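Local coordinates for probable FAD-dependent oxidoreductase PA4991 (Pseudomonas aeruginosa PAO1, PDB 5EZ7), which probably functions as an FAD-dependent oxidoreductase of the DAO family, binding one FAD per monomer and acting on a physiological substrate that is still unknown, at residues Q50-G55 with Y243-G248; S267-G272 with K298-I303. One frame throughout, in Å; residues are numbered along the deposited sequence.

Interaction 1 (Q50-G55 with Y243-G248). With FAD (flavin-adenine dinucleotide), chain B.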
loop_
_atom_site.group_PDB
_atom_site.type_symbol
_atom_site.label_atom_id
_atom_site.label_comp_id
_atom_site.label_asym_id
_atom_site.label_seq_id
_atom_site.Cartn_x
_atom_site.Cartn_y
_atom_site.Cartn_z
ATOM N N GLN A 50 -0.331 5.708 4.730
ATOM C CA GLN A 50 -0.207 7.165 4.702
ATOM C C GLN A 50 0.153 7.648 3.297
ATOM O O GLN A 50 0.167 8.840 3.052
ATOM C CB GLN A 50 0.791 7.651 5.753
ATOM C CG GLN A 50 0.313 7.401 7.183
ATOM C CD GLN A 50 0.993 8.318 8.226
ATOM O OE1 GLN A 50 1.946 7.925 8.880
ATOM N NE2 GLN A 50 0.501 9.539 8.351
ATOM N N GLY A 51 0.430 6.729 2.369
ATOM C CA GLY A 51 0.571 7.074 0.946
ATOM C C GLY A 51 1.906 7.684 0.613
ATOM O O GLY A 51 2.094 8.218 -0.485
ATOM N N ILE A 52 2.861 7.602 1.547
ATOM C CA ILE A 52 4.122 8.302 1.374
ATOM C C ILE A 52 5.007 7.424 0.536
ATOM O O ILE A 52 5.207 6.255 0.875
ATOM C CB ILE A 52 4.833 8.540 2.717
ATOM C CG1 ILE A 52 4.010 9.485 3.596
ATOM C CG2 ILE A 52 6.240 9.088 2.482
ATOM C CD1 ILE A 52 4.296 9.356 5.081
ATOM N N ILE A 53 5.579 7.985 -0.517
ATOM C CA ILE A 53 6.604 7.276 -1.289
ATOM C C ILE A 53 8.004 7.602 -0.823
ATOM O O ILE A 53 8.607 8.599 -1.220
ATOM C CB ILE A 53 6.394 7.476 -2.777
ATOM C CG1 ILE A 53 5.121 6.698 -3.128
ATOM C CG2 ILE A 53 7.495 6.826 -3.579
ATOM C CD1 ILE A 53 4.436 7.284 -4.285
ATOM N N HIS A 54 8.486 6.721 0.043
ATOM C CA HIS A 54 9.795 6.807 0.665
ATOM C C HIS A 54 10.894 6.661 -0.380
ATOM O O HIS A 54 10.725 5.960 -1.360
ATOM C CB HIS A 54 9.947 5.679 1.709
ATOM C CG HIS A 54 8.872 5.655 2.747
ATOM N ND1 HIS A 54 8.772 6.605 3.740
ATOM C CD2 HIS A 54 7.861 4.783 2.964
ATOM C CE1 HIS A 54 7.745 6.327 4.519
ATOM N NE2 HIS A 54 7.169 5.231 4.065
ATOM N N GLY A 55 12.026 7.310 -0.164
ATOM C CA GLY A 55 13.189 7.130 -1.036
ATOM C C GLY A 55 14.501 7.226 -0.305
ATOM O O GLY A 55 15.452 7.849 -0.809
ATOM N N TYR A 243 2.315 17.330 5.679
ATOM C CA TYR A 243 2.846 15.999 5.326
ATOM C C TYR A 243 4.282 15.950 5.851
ATOM O O TYR A 243 5.166 16.542 5.241
ATOM C CB TYR A 243 2.789 15.787 3.805
ATOM C CG TYR A 243 1.392 15.993 3.265
ATOM C CD1 TYR A 243 0.909 17.266 2.943
ATOM C CD2 TYR A 243 0.529 14.922 3.129
ATOM C CE1 TYR A 243 -0.392 17.430 2.478
ATOM C CE2 TYR A 243 -0.760 15.088 2.677
ATOM C CZ TYR A 243 -1.221 16.330 2.361
ATOM O OH TYR A 243 -2.526 16.435 1.934
ATOM N N ALA A 244 4.516 15.299 6.994
ATOM C CA ALA A 244 5.801 15.441 7.646
ATOM C C ALA A 244 6.145 14.351 8.650
ATOM O O ALA A 244 5.271 13.812 9.301
ATOM C CB ALA A 244 5.877 16.812 8.315
ATOM N N HIS A 245 7.430 14.028 8.748
ATOM C CA HIS A 245 7.969 13.262 9.870
ATOM C C HIS A 245 8.485 14.270 10.918
ATOM O O HIS A 245 9.319 15.095 10.572
ATOM C CB HIS A 245 9.157 12.418 9.436
ATOM C CG HIS A 245 8.872 11.446 8.339
ATOM N ND1 HIS A 245 7.899 10.470 8.426
ATOM C CD2 HIS A 245 9.503 11.240 7.159
ATOM C CE1 HIS A 245 7.915 9.739 7.326
ATOM N NE2 HIS A 245 8.871 10.196 6.536
ATOM N N CYS A 246 7.987 14.216 12.162
ATOM C CA CYS A 246 8.542 15.027 13.269
ATOM C C CYS A 246 9.650 14.229 13.904
ATOM O O CYS A 246 9.423 13.144 14.414
ATOM C CB CYS A 246 7.514 15.428 14.357
ATOM S SG CYS A 246 8.249 16.282 15.815
ATOM N N LEU A 247 10.853 14.765 13.846
ATOM C CA LEU A 247 11.971 14.194 14.564
ATOM C C LEU A 247 12.182 14.965 15.852
ATOM O O LEU A 247 12.154 16.210 15.881
ATOM C CB LEU A 247 13.237 14.269 13.725
ATOM C CG LEU A 247 13.085 13.707 12.321
ATOM C CD1 LEU A 247 14.204 14.216 11.416
ATOM C CD2 LEU A 247 13.035 12.180 12.364
ATOM N N GLY A 248 12.364 14.205 16.924
ATOM C CA GLY A 248 13.102 14.678 18.080
ATOM C C GLY A 248 14.492 14.103 17.890
ATOM O O GLY A 248 15.043 14.119 16.774
HETATM P PA FAD B . -2.812 -5.365 1.114
HETATM O O1A FAD B . -3.035 -3.924 0.792
HETATM O O2A FAD B . -3.074 -5.890 2.498
HETATM O O5B FAD B . -3.651 -6.197 0.056
HETATM C C5B FAD B . -3.877 -7.587 0.187
HETATM C C4B FAD B . -5.186 -7.861 -0.522
HETATM O O4B FAD B . -5.391 -9.282 -0.605
HETATM C C3B FAD B . -6.372 -7.242 0.223
HETATM O O3B FAD B . -7.120 -6.377 -0.634
HETATM C C2B FAD B . -7.173 -8.451 0.670
HETATM O O2B FAD B . -8.584 -8.251 0.714
HETATM C C1B FAD B . -6.758 -9.520 -0.344
HETATM N N9A FAD B . -6.899 -10.890 0.164
HETATM C C8A FAD B . -6.540 -11.333 1.382
HETATM N N7A FAD B . -6.825 -12.641 1.496
HETATM C C5A FAD B . -7.362 -13.050 0.341
HETATM C C6A FAD B . -7.886 -14.321 -0.177
HETATM N N6A FAD B . -7.850 -15.406 0.610
HETATM N N1A FAD B . -8.363 -14.355 -1.432
HETATM C C2A FAD B . -8.382 -13.253 -2.204
HETATM N N3A FAD B . -7.924 -12.052 -1.793
HETATM C C4A FAD B . -7.416 -11.898 -0.545
HETATM N N1 FAD B . 4.080 2.126 2.936
HETATM C C2 FAD B . 4.636 3.204 2.343
HETATM O O2 FAD B . 5.433 3.028 1.390
HETATM N N3 FAD B . 4.365 4.460 2.736
HETATM C C4 FAD B . 3.535 4.729 3.740
HETATM O O4 FAD B . 3.290 5.903 4.080
HETATM C C4X FAD B . 2.890 3.609 4.435
HETATM N N5 FAD B . 2.043 3.819 5.460
HETATM C C5X FAD B . 1.448 2.784 6.082
HETATM C C6 FAD B . 0.568 3.045 7.124
HETATM C C7 FAD B . -0.067 2.014 7.786
HETATM C C7M FAD B . -1.026 2.321 8.895
HETATM C C8 FAD B . 0.177 0.612 7.359
HETATM C C8M FAD B . -0.498 -0.562 8.035
HETATM C C9 FAD B . 1.062 0.356 6.328
HETATM C C9A FAD B . 1.720 1.386 5.660
HETATM N N10 FAD B . 2.629 1.155 4.589
HETATM C C10 FAD B . 3.217 2.252 3.950
HETATM C "C1'" FAD B . 2.921 -0.184 4.105
HETATM C "C2'" FAD B . 1.902 -0.529 3.034
HETATM O "O2'" FAD B . 0.576 -0.147 3.424
HETATM C "C3'" FAD B . 1.954 -2.012 2.693
HETATM O "O3'" FAD B . 3.334 -2.407 2.561
HETATM C "C4'" FAD B . 1.217 -2.298 1.387
HETATM O "O4'" FAD B . 0.028 -1.515 1.268
HETATM C "C5'" FAD B . 0.826 -3.759 1.279
HETATM O "O5'" FAD B . 0.283 -4.002 -0.026
HETATM P P FAD B . -0.311 -5.448 -0.357
HETATM O O1P FAD B . -1.083 -5.358 -1.648
HETATM O O2P FAD B . 0.821 -6.403 -0.225
HETATM O O3P FAD B . -1.262 -5.742 0.901
#

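Interaction 2 (S267-G272 with K298-I303)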
loop_
_atom_site.group_PDB
_atom_site.type_symbol
_atom_site.label_atom_id
_atom_site.label_comp_id
_atom_site.label_asym_id
_atom_site.label_seq_id
_atom_site.Cartn_x
_atom_site.Cartn_y
_atom_site.Cartn_z
ATOM N N SER A 267 -10.997 18.168 6.723
ATOM C CA SER A 267 -9.778 17.400 6.536
ATOM C C SER A 267 -9.590 16.498 7.680
ATOM O O SER A 267 -10.173 16.693 8.738
ATOM C CB SER A 267 -8.552 18.282 6.531
ATOM O OG SER A 267 -8.734 19.317 5.631
ATOM N N VAL A 268 -8.704 15.539 7.479
ATOM C CA VAL A 268 -8.316 14.651 8.540
ATOM C C VAL A 268 -6.797 14.595 8.559
ATOM O O VAL A 268 -6.165 14.448 7.511
ATOM C CB VAL A 268 -8.890 13.224 8.347
ATOM C CG1 VAL A 268 -8.421 12.282 9.441
ATOM C CG2 VAL A 268 -10.420 13.263 8.318
ATOM N N TRP A 269 -6.239 14.733 9.754
ATOM C CA TRP A 269 -4.828 14.486 10.001
ATOM C C TRP A 269 -4.703 13.059 10.482
ATOM O O TRP A 269 -5.280 12.697 11.500
ATOM C CB TRP A 269 -4.267 15.394 11.117
ATOM C CG TRP A 269 -3.855 16.763 10.719
ATOM C CD1 TRP A 269 -3.645 17.233 9.455
ATOM C CD2 TRP A 269 -3.534 17.842 11.608
ATOM N NE1 TRP A 269 -3.232 18.540 9.501
ATOM C CE2 TRP A 269 -3.156 18.939 10.814
ATOM C CE3 TRP A 269 -3.540 17.989 13.012
ATOM C CZ2 TRP A 269 -2.782 20.183 11.375
ATOM C CZ3 TRP A 269 -3.171 19.225 13.569
ATOM C CH2 TRP A 269 -2.796 20.296 12.748
ATOM N N TYR A 270 -3.897 12.292 9.782
ATOM C CA TYR A 270 -3.664 10.893 10.047
ATOM C C TYR A 270 -2.270 10.778 10.656
ATOM O O TYR A 270 -1.286 11.225 10.043
ATOM C CB TYR A 270 -3.762 10.161 8.710
ATOM C CG TYR A 270 -3.853 8.668 8.746
ATOM C CD1 TYR A 270 -4.444 7.992 9.792
ATOM C CD2 TYR A 270 -3.394 7.913 7.663
ATOM C CE1 TYR A 270 -4.530 6.593 9.791
ATOM C CE2 TYR A 270 -3.476 6.533 7.658
ATOM C CZ TYR A 270 -4.043 5.870 8.729
ATOM O OH TYR A 270 -4.133 4.485 8.727
ATOM N N LEU A 271 -2.190 10.199 11.855
ATOM C CA LEU A 271 -0.963 10.152 12.601
ATOM C C LEU A 271 -0.395 8.757 12.737
ATOM O O LEU A 271 -0.975 7.919 13.433
ATOM C CB LEU A 271 -1.162 10.715 14.014
ATOM C CG LEU A 271 -1.939 12.010 14.274
ATOM C CD1 LEU A 271 -1.893 12.311 15.769
ATOM C CD2 LEU A 271 -1.395 13.206 13.515
ATOM N N GLY A 272 0.781 8.554 12.146
ATOM C CA GLY A 272 1.621 7.361 12.369
ATOM C C GLY A 272 2.913 7.724 13.050
ATOM O O GLY A 272 2.965 8.699 13.832
ATOM N N LYS A 298 1.669 20.419 21.753
ATOM C CA LYS A 298 3.077 20.825 21.783
ATOM C C LYS A 298 3.638 21.238 20.443
ATOM O O LYS A 298 4.379 22.215 20.364
ATOM C CB LYS A 298 3.981 19.721 22.314
ATOM C CG LYS A 298 3.748 19.410 23.769
ATOM C CD LYS A 298 5.011 18.883 24.425
ATOM C CE LYS A 298 4.671 17.822 25.463
ATOM N NZ LYS A 298 5.935 17.334 26.082
ATOM N N LEU A 299 3.338 20.463 19.413
ATOM C CA LEU A 299 3.983 20.599 18.140
ATOM C C LEU A 299 3.315 21.610 17.227
ATOM O O LEU A 299 4.001 22.236 16.439
ATOM C CB LEU A 299 4.037 19.218 17.442
ATOM C CG LEU A 299 4.808 18.132 18.218
ATOM C CD1 LEU A 299 4.805 16.819 17.431
ATOM C CD2 LEU A 299 6.238 18.521 18.556
ATOM N N LEU A 300 1.979 21.709 17.298
ATOM C CA LEU A 300 1.158 22.578 16.446
ATOM C C LEU A 300 0.110 23.351 17.287
ATOM O O LEU A 300 -1.068 23.332 17.018
ATOM C CB LEU A 300 0.460 21.723 15.391
ATOM C CG LEU A 300 1.406 21.045 14.392
ATOM C CD1 LEU A 300 0.719 19.917 13.648
ATOM C CD2 LEU A 300 1.958 22.043 13.404
ATOM N N PRO A 301 0.546 24.055 18.321
ATOM C CA PRO A 301 -0.425 24.766 19.183
ATOM C C PRO A 301 -1.317 25.851 18.507
ATOM O O PRO A 301 -2.348 26.198 19.041
ATOM C CB PRO A 301 0.463 25.425 20.227
ATOM C CG PRO A 301 1.812 25.526 19.577
ATOM C CD PRO A 301 1.943 24.384 18.652
ATOM N N TRP A 302 -0.926 26.348 17.338
ATOM C CA TRP A 302 -1.664 27.398 16.628
ATOM C C TRP A 302 -2.909 26.866 15.902
ATOM O O TRP A 302 -3.650 27.651 15.343
ATOM C CB TRP A 302 -0.741 28.179 15.657
ATOM C CG TRP A 302 0.155 27.323 14.811
ATOM C CD1 TRP A 302 -0.120 26.813 13.559
ATOM C CD2 TRP A 302 1.445 26.818 15.165
ATOM N NE1 TRP A 302 0.933 26.057 13.115
ATOM C CE2 TRP A 302 1.909 26.044 14.071
ATOM C CE3 TRP A 302 2.263 26.957 16.288
ATOM C CZ2 TRP A 302 3.157 25.406 14.072
ATOM C CZ3 TRP A 302 3.510 26.303 16.296
ATOM C CH2 TRP A 302 3.940 25.540 15.197
ATOM N N ILE A 303 -3.100 25.545 15.877
ATOM C CA ILE A 303 -4.299 24.902 15.321
ATOM C C ILE A 303 -5.263 24.431 16.432
ATOM O O ILE A 303 -4.986 23.442 17.116
ATOM C CB ILE A 303 -3.898 23.669 14.453
ATOM C CG1 ILE A 303 -2.911 24.040 13.328
ATOM C CG2 ILE A 303 -5.129 23.024 13.802
ATOM C CD1 ILE A 303 -3.419 25.020 12.291
#

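Interaction 1 (Q50-G55 with Y243-G248)
His245 brings the CE1 corner of its imidazole to two side chains of the flavin-binding segment 50-55, Ile52 and His54, at the border between the FAD site and the large mixed sheet of this DAO-family flavoenzyme. The two imidazoles meet edge on, each CE1 lying near the plane of the other ring, with His54 CE1 and His245 CE1 4.4 Å apart. Such a meeting is neither a stack nor a hydrogen bond. Ile52 reaches the same corner obliquely, its CD1 4.3 Å from His245 CE1. The approach is light: of segment 243-248 only the His245 ring comes within 4.5 Å of segment 50-55, and the two bury just 79 Å² between them. The polar end of His245 is held by Thr256, whose OG1 is hydrogen-bonded to ND1, and its ring also packs edge-to-face on that of His101.

Within segment 50-55 the isoleucine is forked between two neighbours. Its CG1 stands anti to the carbonyl carbon (chi1 -65°) and carries CD1 out to His245, whereas CG2 lies 3.6 Å above one face of the His54 ring, offset toward the rim. The backbone of the same residue reads the pyrimidine edge of the isoalloxazine in both directions: Ile52 N donates to FAD O4 at 3.1 Å, and FAD N3 donates back to Ile52 O. The pair is a worked case of main-chain recognition: the N-H and C=O of one residue match the O4 acceptor and the N3 donor of the flavin. Gln50 places its backbone N 3.1 Å from FAD N5, beside the redox centre of the flavin, while its side-chain NE2 is hydrogen-bonded to Thr258 OG1 and Thr256 O. Close to the Ile52 bond, His54 NE2 stands 3.2 Å from the same N3, which lies oblique to the imidazole, and His54 CD2 lies 3.4 Å from FAD O2.

Interaction 2 (S267-G272 with K298-I303)
With CG set anti to the carbonyl carbon (chi1 -83°) and the ring turned little about the next bond (chi2 -15°), Trp269 thrusts its six-membered ring away from strand 267-272 toward the end of helix 285-299. Leu300 adopts the same kind of first torsion (chi1 -65°) and comes from the opposite direction, so that its CD1 meets the indole at Trp269 CH2, 3.6 Å away. The methyl also lies 4.0 Å from Trp269 CZ3 and approaches the ring obliquely.

Ile303 closes on the same carbon from another angle. Its CG2 is 3.7 Å from Trp269 CH2, and CG1 and CB of the same isoleucine are scarcely farther off, so the whole branched base of the side chain lies against one corner of the indole. Both aliphatic partners are delivered by one piece of backbone: Leu300 is the first residue to leave helical geometry, and a type I beta turn runs from it to Ile303, with Ile303 N bonded to Leu300 O at 3.2 Å. The contact is buried and wholly apolar; the indole's NE1 is hydrogen-bonded to Lys240 O.

Helix 285-299 itself packs on the sheet through Leu296, against Trp269 and Leu271, and Ala292, against Leu271; the turn that follows extends this alpha/beta packing by receiving the Trp269 indole.

Interactions 1 and 2 both reach the eight-stranded mixed sheet, through strands 244-246 and 267-272, with strand 255-261 between them; their centres are 14 Å apart. They touch directly: Gln50 NE2 packs 3.0 Å from Tyr270 O, and Cys246 SG lies 3.8 Å from Leu299 CD1. Their relation to the cofactor differs. Segment 50-55 borders the flavin itself, whereas the Trp269 side chain is about 14 Å from FAD at nearest approach. Yet the next residue on that strand, Tyr270, touches FAD. Alternation along strand 267-272 thus separates two roles, one residue packing against the helix end and its neighbour lining the pocket.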